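Side-chain contacts in serine racemase (Enterococcus faecalis, PDB 4ECL), which belongs to the alanine racemase family, its cytoplasmic part joining a TIM-barrel domain to a C-terminal domain rich in beta strands: residues A[32-37]-A[80-85]; A[156-161]-A[217-222]; A[181-186]-A[213-218]. All coordinates share one frame; numbering follows the deposited sequence.

Contact 1: residues A[32-37]-A[80-85]; sequences ELMAVV and EILILG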
loop_
_atom_site.group_PDB
_atom_site.type_symbol
_atom_site.label_atom_id
_atom_site.label_comp_id
_atom_site.label_asym_id
_atom_site.label_seq_id
_atom_site.Cartn_x
_atom_site.Cartn_y
_atom_site.Cartn_z
ATOM N N GLU A 32 -18.840 18.459 -18.367
ATOM C CA GLU A 32 -18.249 18.774 -17.075
ATOM C C GLU A 32 -17.135 17.799 -16.676
ATOM O O GLU A 32 -17.211 16.591 -16.926
ATOM C CB GLU A 32 -19.340 18.813 -16.003
ATOM C CG GLU A 32 -18.965 19.606 -14.778
ATOM C CD GLU A 32 -20.022 19.535 -13.696
ATOM O OE1 GLU A 32 -21.207 19.297 -14.034
ATOM O OE2 GLU A 32 -19.664 19.705 -12.508
ATOM N N LEU A 33 -16.090 18.338 -16.066
ATOM C CA LEU A 33 -15.001 17.516 -15.568
ATOM C C LEU A 33 -15.448 16.789 -14.298
ATOM O O LEU A 33 -15.845 17.423 -13.317
ATOM C CB LEU A 33 -13.758 18.393 -15.314
ATOM C CG LEU A 33 -12.440 17.670 -15.049
ATOM C CD1 LEU A 33 -11.242 18.557 -15.423
ATOM C CD2 LEU A 33 -12.342 17.228 -13.582
HETATM N N MSE A 34 -15.414 15.455 -14.328
HETATM C CA MSE A 34 -15.668 14.680 -13.108
HETATM C C MSE A 34 -14.350 14.135 -12.576
HETATM O O MSE A 34 -13.767 13.197 -13.139
HETATM C CB MSE A 34 -16.660 13.532 -13.340
HETATM C CG MSE A 34 -17.012 12.806 -12.047
HETATM SE SE MSE A 34 -18.289 11.352 -12.253
HETATM C CE MSE A 34 -19.953 12.380 -12.267
ATOM N N ALA A 35 -13.871 14.737 -11.495
ATOM C CA ALA A 35 -12.558 14.409 -10.999
ATOM C C ALA A 35 -12.650 13.102 -10.220
ATOM O O ALA A 35 -13.405 12.990 -9.252
ATOM C CB ALA A 35 -12.035 15.536 -10.126
ATOM N N VAL A 36 -11.891 12.109 -10.662
ATOM C CA VAL A 36 -11.888 10.817 -10.004
ATOM C C VAL A 36 -10.881 10.854 -8.850
ATOM O O VAL A 36 -9.663 10.895 -9.083
ATOM C CB VAL A 36 -11.495 9.728 -11.001
ATOM C CG1 VAL A 36 -11.456 8.364 -10.311
ATOM C CG2 VAL A 36 -12.476 9.722 -12.173
ATOM N N VAL A 37 -11.376 10.861 -7.610
ATOM C CA VAL A 37 -10.492 11.052 -6.454
ATOM C C VAL A 37 -10.442 9.837 -5.515
ATOM O O VAL A 37 -10.069 9.953 -4.350
ATOM C CB VAL A 37 -10.862 12.334 -5.664
ATOM C CG1 VAL A 37 -10.552 13.580 -6.504
ATOM C CG2 VAL A 37 -12.333 12.332 -5.250
ATOM N N GLU A 80 -21.399 17.634 -6.123
ATOM C CA GLU A 80 -21.923 16.287 -6.307
ATOM C C GLU A 80 -20.792 15.266 -6.269
ATOM O O GLU A 80 -19.659 15.537 -6.703
ATOM C CB GLU A 80 -22.738 16.167 -7.604
ATOM C CG GLU A 80 -21.952 16.403 -8.888
ATOM C CD GLU A 80 -22.852 16.557 -10.112
ATOM O OE1 GLU A 80 -24.089 16.597 -9.938
ATOM O OE2 GLU A 80 -22.323 16.645 -11.242
ATOM N N ILE A 81 -21.105 14.099 -5.716
ATOM C CA ILE A 81 -20.156 13.004 -5.606
ATOM C C ILE A 81 -20.831 11.721 -6.099
ATOM O O ILE A 81 -21.948 11.414 -5.700
ATOM C CB ILE A 81 -19.720 12.804 -4.136
ATOM C CG1 ILE A 81 -19.140 14.098 -3.566
ATOM C CG2 ILE A 81 -18.730 11.638 -4.010
ATOM C CD1 ILE A 81 -19.044 14.107 -2.049
ATOM N N LEU A 82 -20.148 10.987 -6.970
ATOM C CA LEU A 82 -20.641 9.716 -7.479
ATOM C C LEU A 82 -19.822 8.567 -6.903
ATOM O O LEU A 82 -18.599 8.542 -7.044
ATOM C CB LEU A 82 -20.527 9.684 -9.002
ATOM C CG LEU A 82 -20.883 8.367 -9.693
ATOM C CD1 LEU A 82 -22.333 8.003 -9.381
ATOM C CD2 LEU A 82 -20.656 8.467 -11.207
ATOM N N ILE A 83 -20.495 7.620 -6.254
ATOM C CA ILE A 83 -19.867 6.382 -5.811
ATOM C C ILE A 83 -19.931 5.380 -6.942
ATOM O O ILE A 83 -21.024 4.941 -7.325
ATOM C CB ILE A 83 -20.597 5.808 -4.608
ATOM C CG1 ILE A 83 -20.631 6.847 -3.494
ATOM C CG2 ILE A 83 -19.931 4.504 -4.135
ATOM C CD1 ILE A 83 -21.716 6.609 -2.509
ATOM N N LEU A 84 -18.766 5.023 -7.471
ATOM C CA LEU A 84 -18.661 4.203 -8.675
ATOM C C LEU A 84 -18.945 2.721 -8.469
ATOM O O LEU A 84 -19.258 2.008 -9.428
ATOM C CB LEU A 84 -17.267 4.337 -9.269
ATOM C CG LEU A 84 -16.878 5.727 -9.728
ATOM C CD1 LEU A 84 -15.397 5.767 -10.064
ATOM C CD2 LEU A 84 -17.740 6.076 -10.951
ATOM N N GLY A 85 -18.809 2.253 -7.234
ATOM C CA GLY A 85 -18.962 0.835 -6.948
ATOM C C GLY A 85 -20.145 0.502 -6.053
ATOM O O GLY A 85 -20.972 1.362 -5.744
#
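Glu32, on strand 32-36, begins the segment by facing Glu80. The two side chains arrive from opposite directions, and their carboxylate planes lie only 16° apart; Glu32 OE1 stops 4.0 Å from Glu80 OE2. Both carboxylates, though of like charge, have other partners: Glu32 OE2 is hydrogen-bonded to Ser59 OG, while Glu80 OE2 is held by both Tyr217 OH and Ser60 OG. Those hydroxyls may offset part of the repulsion. The strand alternates, so the residues on either side of Met34 turn their side chains away from 80-85.

Met34, a selenomethionine, carries the apolar half of the contact. Strand 60-63 pairs with both 32-36 and 80-83, so these are next-but-one strands of the parallel TIM barrel, and their closest CA atoms, those of Met34 and Ile81, are still 8.9 Å apart. Their side chains therefore meet past the intervening strand, on the barrel's inner side. The Met34 chain runs straight out from the backbone and then bends at the last torsion (chi3 -82°), which sets both SE and CE against one methyl of Leu82: Met34 SE lies 3.9 Å and Met34 CE 4.1 Å from Leu82 CD2. The two side chains cross at about a right angle, and Val36, next on the same side of the strand, lies against Arg219.

Contact 2: residues A[156-161]-A[217-222]; sequences GIFTHL and YIRVGV. With SO4 (sulfate ion), chain G.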
loop_
_atom_site.group_PDB
_atom_site.type_symbol
_atom_site.label_atom_id
_atom_site.label_comp_id
_atom_site.label_asym_id
_atom_site.label_seq_id
_atom_site.Cartn_x
_atom_site.Cartn_y
_atom_site.Cartn_z
ATOM N N GLY A 156 -28.200 10.097 -14.120
ATOM C CA GLY A 156 -27.242 9.815 -15.164
ATOM C C GLY A 156 -27.196 8.364 -15.569
ATOM O O GLY A 156 -27.772 7.487 -14.918
ATOM N N ILE A 157 -26.507 8.106 -16.666
ATOM C CA ILE A 157 -26.356 6.756 -17.172
ATOM C C ILE A 157 -24.971 6.694 -17.795
ATOM O O ILE A 157 -24.553 7.628 -18.472
ATOM C CB ILE A 157 -27.471 6.406 -18.191
ATOM C CG1 ILE A 157 -27.141 5.125 -18.944
ATOM C CG2 ILE A 157 -27.695 7.533 -19.160
ATOM C CD1 ILE A 157 -28.349 4.531 -19.631
ATOM N N PHE A 158 -24.239 5.618 -17.541
ATOM C CA PHE A 158 -22.853 5.586 -17.966
ATOM C C PHE A 158 -22.318 4.200 -18.237
ATOM O O PHE A 158 -22.952 3.206 -17.880
ATOM C CB PHE A 158 -21.964 6.335 -16.958
ATOM C CG PHE A 158 -21.697 5.599 -15.655
ATOM C CD1 PHE A 158 -22.632 5.601 -14.625
ATOM C CD2 PHE A 158 -20.476 4.980 -15.437
ATOM C CE1 PHE A 158 -22.370 4.961 -13.426
ATOM C CE2 PHE A 158 -20.199 4.338 -14.235
ATOM C CZ PHE A 158 -21.139 4.328 -13.227
ATOM N N THR A 159 -21.152 4.152 -18.884
ATOM C CA THR A 159 -20.429 2.906 -19.102
ATOM C C THR A 159 -18.914 3.140 -19.058
ATOM O O THR A 159 -18.460 4.281 -19.057
ATOM C CB THR A 159 -20.855 2.229 -20.431
ATOM O OG1 THR A 159 -20.386 0.867 -20.466
ATOM C CG2 THR A 159 -20.333 3.013 -21.635
ATOM N N HIS A 160 -18.137 2.062 -18.987
ATOM C CA HIS A 160 -16.684 2.157 -18.998
ATOM C C HIS A 160 -16.137 1.476 -20.241
ATOM O O HIS A 160 -16.559 0.369 -20.579
ATOM C CB HIS A 160 -16.082 1.481 -17.759
ATOM C CG HIS A 160 -15.816 2.418 -16.621
ATOM N ND1 HIS A 160 -16.783 2.773 -15.704
ATOM C CD2 HIS A 160 -14.689 3.074 -16.251
ATOM C CE1 HIS A 160 -16.265 3.605 -14.817
ATOM N NE2 HIS A 160 -14.996 3.806 -15.128
ATOM N N LEU A 161 -15.190 2.129 -20.912
ATOM C CA LEU A 161 -14.526 1.536 -22.069
ATOM C C LEU A 161 -13.355 0.660 -21.637
ATOM O O LEU A 161 -12.576 1.033 -20.757
ATOM C CB LEU A 161 -14.049 2.621 -23.023
ATOM C CG LEU A 161 -15.147 3.566 -23.502
ATOM C CD1 LEU A 161 -14.538 4.755 -24.281
ATOM C CD2 LEU A 161 -16.169 2.804 -24.357
ATOM N N TYR A 217 -20.338 14.381 -18.845
ATOM C CA TYR A 217 -19.168 14.317 -17.985
ATOM C C TYR A 217 -18.049 13.556 -18.659
ATOM O O TYR A 217 -18.284 12.645 -19.466
ATOM C CB TYR A 217 -19.447 13.559 -16.686
ATOM C CG TYR A 217 -20.506 14.121 -15.780
ATOM C CD1 TYR A 217 -20.231 15.172 -14.917
ATOM C CD2 TYR A 217 -21.766 13.554 -15.743
ATOM C CE1 TYR A 217 -21.203 15.661 -14.064
ATOM C CE2 TYR A 217 -22.732 14.025 -14.894
ATOM C CZ TYR A 217 -22.456 15.079 -14.062
ATOM O OH TYR A 217 -23.444 15.531 -13.221
ATOM N N ILE A 218 -16.829 13.911 -18.275
ATOM C CA ILE A 218 -15.687 13.049 -18.487
ATOM C C ILE A 218 -15.047 12.799 -17.123
ATOM O O ILE A 218 -14.745 13.746 -16.385
ATOM C CB ILE A 218 -14.688 13.671 -19.477
ATOM C CG1 ILE A 218 -15.375 13.831 -20.840
ATOM C CG2 ILE A 218 -13.448 12.806 -19.598
ATOM C CD1 ILE A 218 -14.515 14.448 -21.910
ATOM N N ARG A 219 -14.883 11.522 -16.794
ATOM C CA ARG A 219 -14.310 11.082 -15.520
ATOM C C ARG A 219 -12.799 11.037 -15.665
ATOM O O ARG A 219 -12.248 10.083 -16.210
ATOM C CB ARG A 219 -14.806 9.670 -15.158
ATOM C CG ARG A 219 -16.323 9.505 -15.057
ATOM C CD ARG A 219 -16.739 8.045 -14.838
ATOM N NE ARG A 219 -16.203 7.148 -15.867
ATOM C CZ ARG A 219 -16.862 6.761 -16.962
ATOM N NH1 ARG A 219 -18.094 7.190 -17.190
ATOM N NH2 ARG A 219 -16.290 5.941 -17.839
ATOM N N VAL A 220 -12.111 12.052 -15.172
ATOM C CA VAL A 220 -10.668 12.086 -15.372
ATOM C C VAL A 220 -9.885 11.589 -14.158
ATOM O O VAL A 220 -10.053 12.072 -13.035
ATOM C CB VAL A 220 -10.189 13.480 -15.860
ATOM C CG1 VAL A 220 -10.825 13.799 -17.204
ATOM C CG2 VAL A 220 -10.573 14.543 -14.868
ATOM N N GLY A 221 -9.043 10.589 -14.399
ATOM C CA GLY A 221 -8.197 10.025 -13.363
ATOM C C GLY A 221 -6.749 10.402 -13.600
ATOM O O GLY A 221 -6.331 11.504 -13.247
ATOM N N VAL A 222 -5.981 9.502 -14.208
ATOM C CA VAL A 222 -4.543 9.720 -14.372
ATOM C C VAL A 222 -4.187 11.039 -15.063
ATOM O O VAL A 222 -3.210 11.680 -14.681
ATOM C CB VAL A 222 -3.839 8.550 -15.106
ATOM C CG1 VAL A 222 -3.867 7.297 -14.258
ATOM C CG2 VAL A 222 -4.477 8.302 -16.492
HETATM S S SO4 G . -8.471 6.895 -15.570
HETATM O O1 SO4 G . -9.657 6.260 -14.984
HETATM O O2 SO4 G . -8.821 8.244 -16.018
HETATM O O3 SO4 G . -7.438 6.958 -14.540
HETATM O O4 SO4 G . -7.986 6.089 -16.685
#
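Arg219 reaches across to Phe158, Thr159 and His160 and buries more surface here than any other residue of the two segments. Its chain is bent at chi3 (-55°), which swings the guanidinium over the imidazole of His160. There NH2 of Arg219 sits above the centre of the His160 ring, 3.6 Å from its plane, and Arg219 NE approaches His160 NE2 to 3.6 Å. The two flat groups are tilted by 37°, so the overlap is a slanted one and not a parallel stack. The same NH2 of Arg219 donates to Thr159 O at 3.0 Å; the bond is bent (135° at the hydrogen), with the acceptor out of the guanidinium plane.

Phe158 completes the set. Its ring is inclined to the guanidinium, and Phe158 CD2 comes within 3.7 Å of Arg219 NH1. That nitrogen is hydrogen-bonded to His200 ND1, and the His200 ring stacks on Phe158. His200 thus contacts both partners; with the bond to Thr159 O, its bond limits how the guanidinium can turn.

Beyond Arg219 the backbone offers two successive N-H groups to a sulfate ion, probably from the crystallisation liquor. Gly221 N donates to sulfate O2 at 2.9 Å and Val222 N to sulfate O3 at 3.0 Å, the latter bond fairly straight; Ser204 OG and Tyr42 OH are hydrogen-bonded to the same ion. This anion site of two backbone N-H groups and two hydroxyls is consistent with the cofactor-phosphate site of alanine racemase relatives.

Strand 217-220 lies beside strand 32-36, whereas strand 152-158 runs between 120-127 and 198-200, with helix 169-191 packed on its outer side through Phe182 and Leu186; the arginine thus spans the barrel interior between non-neighbouring strands.

Contact 3: residues A[181-186]-A[213-218]; sequences SFYKVL and LECDYI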
loop_
_atom_site.group_PDB
_atom_site.type_symbol
_atom_site.label_atom_id
_atom_site.label_comp_id
_atom_site.label_asym_id
_atom_site.label_seq_id
_atom_site.Cartn_x
_atom_site.Cartn_y
_atom_site.Cartn_z
ATOM N N SER A 181 -23.073 0.012 -28.828
ATOM C CA SER A 181 -24.016 -0.696 -27.969
ATOM C C SER A 181 -24.654 0.276 -26.998
ATOM O O SER A 181 -25.837 0.176 -26.693
ATOM C CB SER A 181 -23.302 -1.784 -27.166
ATOM O OG SER A 181 -22.555 -2.628 -28.020
ATOM N N PHE A 182 -23.856 1.212 -26.500
ATOM C CA PHE A 182 -24.338 2.141 -25.493
ATOM C C PHE A 182 -25.453 3.039 -26.035
ATOM O O PHE A 182 -26.471 3.253 -25.376
ATOM C CB PHE A 182 -23.183 2.994 -24.954
ATOM C CG PHE A 182 -23.580 3.888 -23.827
ATOM C CD1 PHE A 182 -23.744 3.378 -22.548
ATOM C CD2 PHE A 182 -23.788 5.236 -24.039
ATOM C CE1 PHE A 182 -24.112 4.203 -21.500
ATOM C CE2 PHE A 182 -24.160 6.061 -23.001
ATOM C CZ PHE A 182 -24.326 5.546 -21.731
ATOM N N TYR A 183 -25.251 3.583 -27.229
ATOM C CA TYR A 183 -26.242 4.489 -27.802
ATOM C C TYR A 183 -27.459 3.739 -28.331
ATOM O O TYR A 183 -28.562 4.291 -28.392
ATOM C CB TYR A 183 -25.614 5.393 -28.864
ATOM C CG TYR A 183 -24.738 6.463 -28.242
ATOM C CD1 TYR A 183 -25.302 7.516 -27.532
ATOM C CD2 TYR A 183 -23.354 6.408 -28.340
ATOM C CE1 TYR A 183 -24.515 8.489 -26.949
ATOM C CE2 TYR A 183 -22.556 7.382 -27.760
ATOM C CZ TYR A 183 -23.144 8.422 -27.066
ATOM O OH TYR A 183 -22.366 9.407 -26.483
ATOM N N LYS A 184 -27.260 2.478 -28.697
ATOM C CA LYS A 184 -28.396 1.622 -29.026
ATOM C C LYS A 184 -29.346 1.566 -27.831
ATOM O O LYS A 184 -30.563 1.721 -27.992
ATOM C CB LYS A 184 -27.939 0.227 -29.440
ATOM C CG LYS A 184 -27.411 0.146 -30.862
ATOM C CD LYS A 184 -27.058 -1.289 -31.251
ATOM C CE LYS A 184 -26.759 -1.420 -32.746
ATOM N NZ LYS A 184 -25.704 -0.465 -33.217
ATOM N N VAL A 185 -28.787 1.372 -26.636
ATOM C CA VAL A 185 -29.584 1.403 -25.408
ATOM C C VAL A 185 -30.318 2.731 -25.260
ATOM O O VAL A 185 -31.523 2.759 -24.992
ATOM C CB VAL A 185 -28.736 1.216 -24.149
ATOM C CG1 VAL A 185 -29.577 1.527 -22.908
ATOM C CG2 VAL A 185 -28.155 -0.199 -24.075
ATOM N N LEU A 186 -29.584 3.827 -25.428
ATOM C CA LEU A 186 -30.165 5.164 -25.331
ATOM C C LEU A 186 -31.313 5.379 -26.333
ATOM O O LEU A 186 -32.359 5.931 -25.979
ATOM C CB LEU A 186 -29.096 6.237 -25.533
ATOM C CG LEU A 186 -27.933 6.260 -24.542
ATOM C CD1 LEU A 186 -27.274 7.631 -24.550
ATOM C CD2 LEU A 186 -28.399 5.905 -23.150
ATOM N N LEU A 213 -16.446 12.126 -29.030
ATOM C CA LEU A 213 -17.650 11.812 -28.259
ATOM C C LEU A 213 -18.219 13.059 -27.582
ATOM O O LEU A 213 -17.475 13.954 -27.197
ATOM C CB LEU A 213 -17.377 10.733 -27.211
ATOM C CG LEU A 213 -17.145 9.310 -27.718
ATOM C CD1 LEU A 213 -16.589 8.422 -26.595
ATOM C CD2 LEU A 213 -18.437 8.708 -28.326
ATOM N N GLU A 214 -19.543 13.116 -27.461
ATOM C CA GLU A 214 -20.215 14.250 -26.828
ATOM C C GLU A 214 -21.057 13.812 -25.623
ATOM O O GLU A 214 -22.199 13.364 -25.784
ATOM C CB GLU A 214 -21.106 14.975 -27.843
ATOM C CG GLU A 214 -20.355 15.643 -28.985
ATOM C CD GLU A 214 -19.642 16.936 -28.577
ATOM O OE1 GLU A 214 -19.961 17.503 -27.513
ATOM O OE2 GLU A 214 -18.770 17.392 -29.345
ATOM N N CYS A 215 -20.493 13.958 -24.423
ATOM C CA CYS A 215 -21.160 13.537 -23.195
ATOM C C CYS A 215 -21.292 14.687 -22.203
ATOM O O CYS A 215 -20.821 15.796 -22.459
ATOM C CB CYS A 215 -20.406 12.364 -22.551
ATOM S SG CYS A 215 -20.105 10.987 -23.700
ATOM N N ASP A 216 -21.925 14.422 -21.063
ATOM C CA ASP A 216 -22.134 15.470 -20.063
ATOM C C ASP A 216 -21.041 15.500 -18.997
ATOM O O ASP A 216 -20.862 16.507 -18.312
ATOM C CB ASP A 216 -23.504 15.297 -19.419
ATOM C CG ASP A 216 -24.614 15.335 -20.441
ATOM O OD1 ASP A 216 -24.997 16.452 -20.849
ATOM O OD2 ASP A 216 -25.068 14.248 -20.865
ATOM N N TYR A 217 -20.338 14.381 -18.845
ATOM C CA TYR A 217 -19.168 14.317 -17.985
ATOM C C TYR A 217 -18.049 13.556 -18.659
ATOM O O TYR A 217 -18.284 12.645 -19.466
ATOM C CB TYR A 217 -19.447 13.559 -16.686
ATOM C CG TYR A 217 -20.506 14.121 -15.780
ATOM C CD1 TYR A 217 -20.231 15.172 -14.917
ATOM C CD2 TYR A 217 -21.766 13.554 -15.743
ATOM C CE1 TYR A 217 -21.203 15.661 -14.064
ATOM C CE2 TYR A 217 -22.732 14.025 -14.894
ATOM C CZ TYR A 217 -22.456 15.079 -14.062
ATOM O OH TYR A 217 -23.444 15.531 -13.221
ATOM N N ILE A 218 -16.829 13.911 -18.275
ATOM C CA ILE A 218 -15.687 13.049 -18.487
ATOM C C ILE A 218 -15.047 12.799 -17.123
ATOM O O ILE A 218 -14.745 13.746 -16.385
ATOM C CB ILE A 218 -14.688 13.671 -19.477
ATOM C CG1 ILE A 218 -15.375 13.831 -20.840
ATOM C CG2 ILE A 218 -13.448 12.806 -19.598
ATOM C CD1 ILE A 218 -14.515 14.448 -21.910
HETATM O O HOH W 1 -23.683 11.382 -25.210
HETATM O O HOH W 2 -21.199 10.928 -28.421
#
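Tyr183 meets Leu213, Glu214 and Cys215 with the outer end of its ring. Its CG lies anti to the carbonyl carbon (chi1 -73°), which carries the ring off the helix toward 213-215. Leu213 CD2 lies at the ring's edge, near its plane, 4.4 Å from Tyr183 CE2, a loose apolar touch. The hydroxyl is close to sulfur as well, Tyr183 OH standing 3.9 Å from Cys215 SG.

Two waters make the polar connection. Each is 2.7 Å from Tyr183 OH, and each continues to the backbone of Glu214: one donates to Glu214 O, the other accepts from Glu214 N at 2.9 Å. The first lies in the plane of the tyrosine ring.

Behind this shell, Phe182 CD2 rests 4.2 Å above the centre of one face of the Tyr183 ring, and Ile201 touches both Tyr183 and Cys215. The tyrosine belongs to helix 169-191 of the TIM barrel, and the facing residues form the loop that enters strand 217-220. Ser28 holds that loop from elsewhere through Glu214 OE1.

Helix and loop are therefore joined in their polar part through solvent: the two waters connect one phenol hydroxyl to both a backbone acceptor and a backbone donor of a single residue.

All three contacts belong to the TIM-barrel domain. Contact 1 closes first along the chain; contacts 2 and 3 follow, both ending on strand 217-220 and sharing Tyr217 and Ile218. That strand is the common element, since it also pairs with strand 32-36 of contact 1, where Met34 N lies 2.8 Å from Ile218 O. The centres of contacts 1 and 2 are about 8 Å apart, those of 2 and 3 about 10 Å, and those of 1 and 3 about 17 Å. The series thus runs from the barrel interior to the helical layer outside, with Phe182, packed against Thr159 between contacts 2 and 3, tying helix 169-191 to the 156-161 segment.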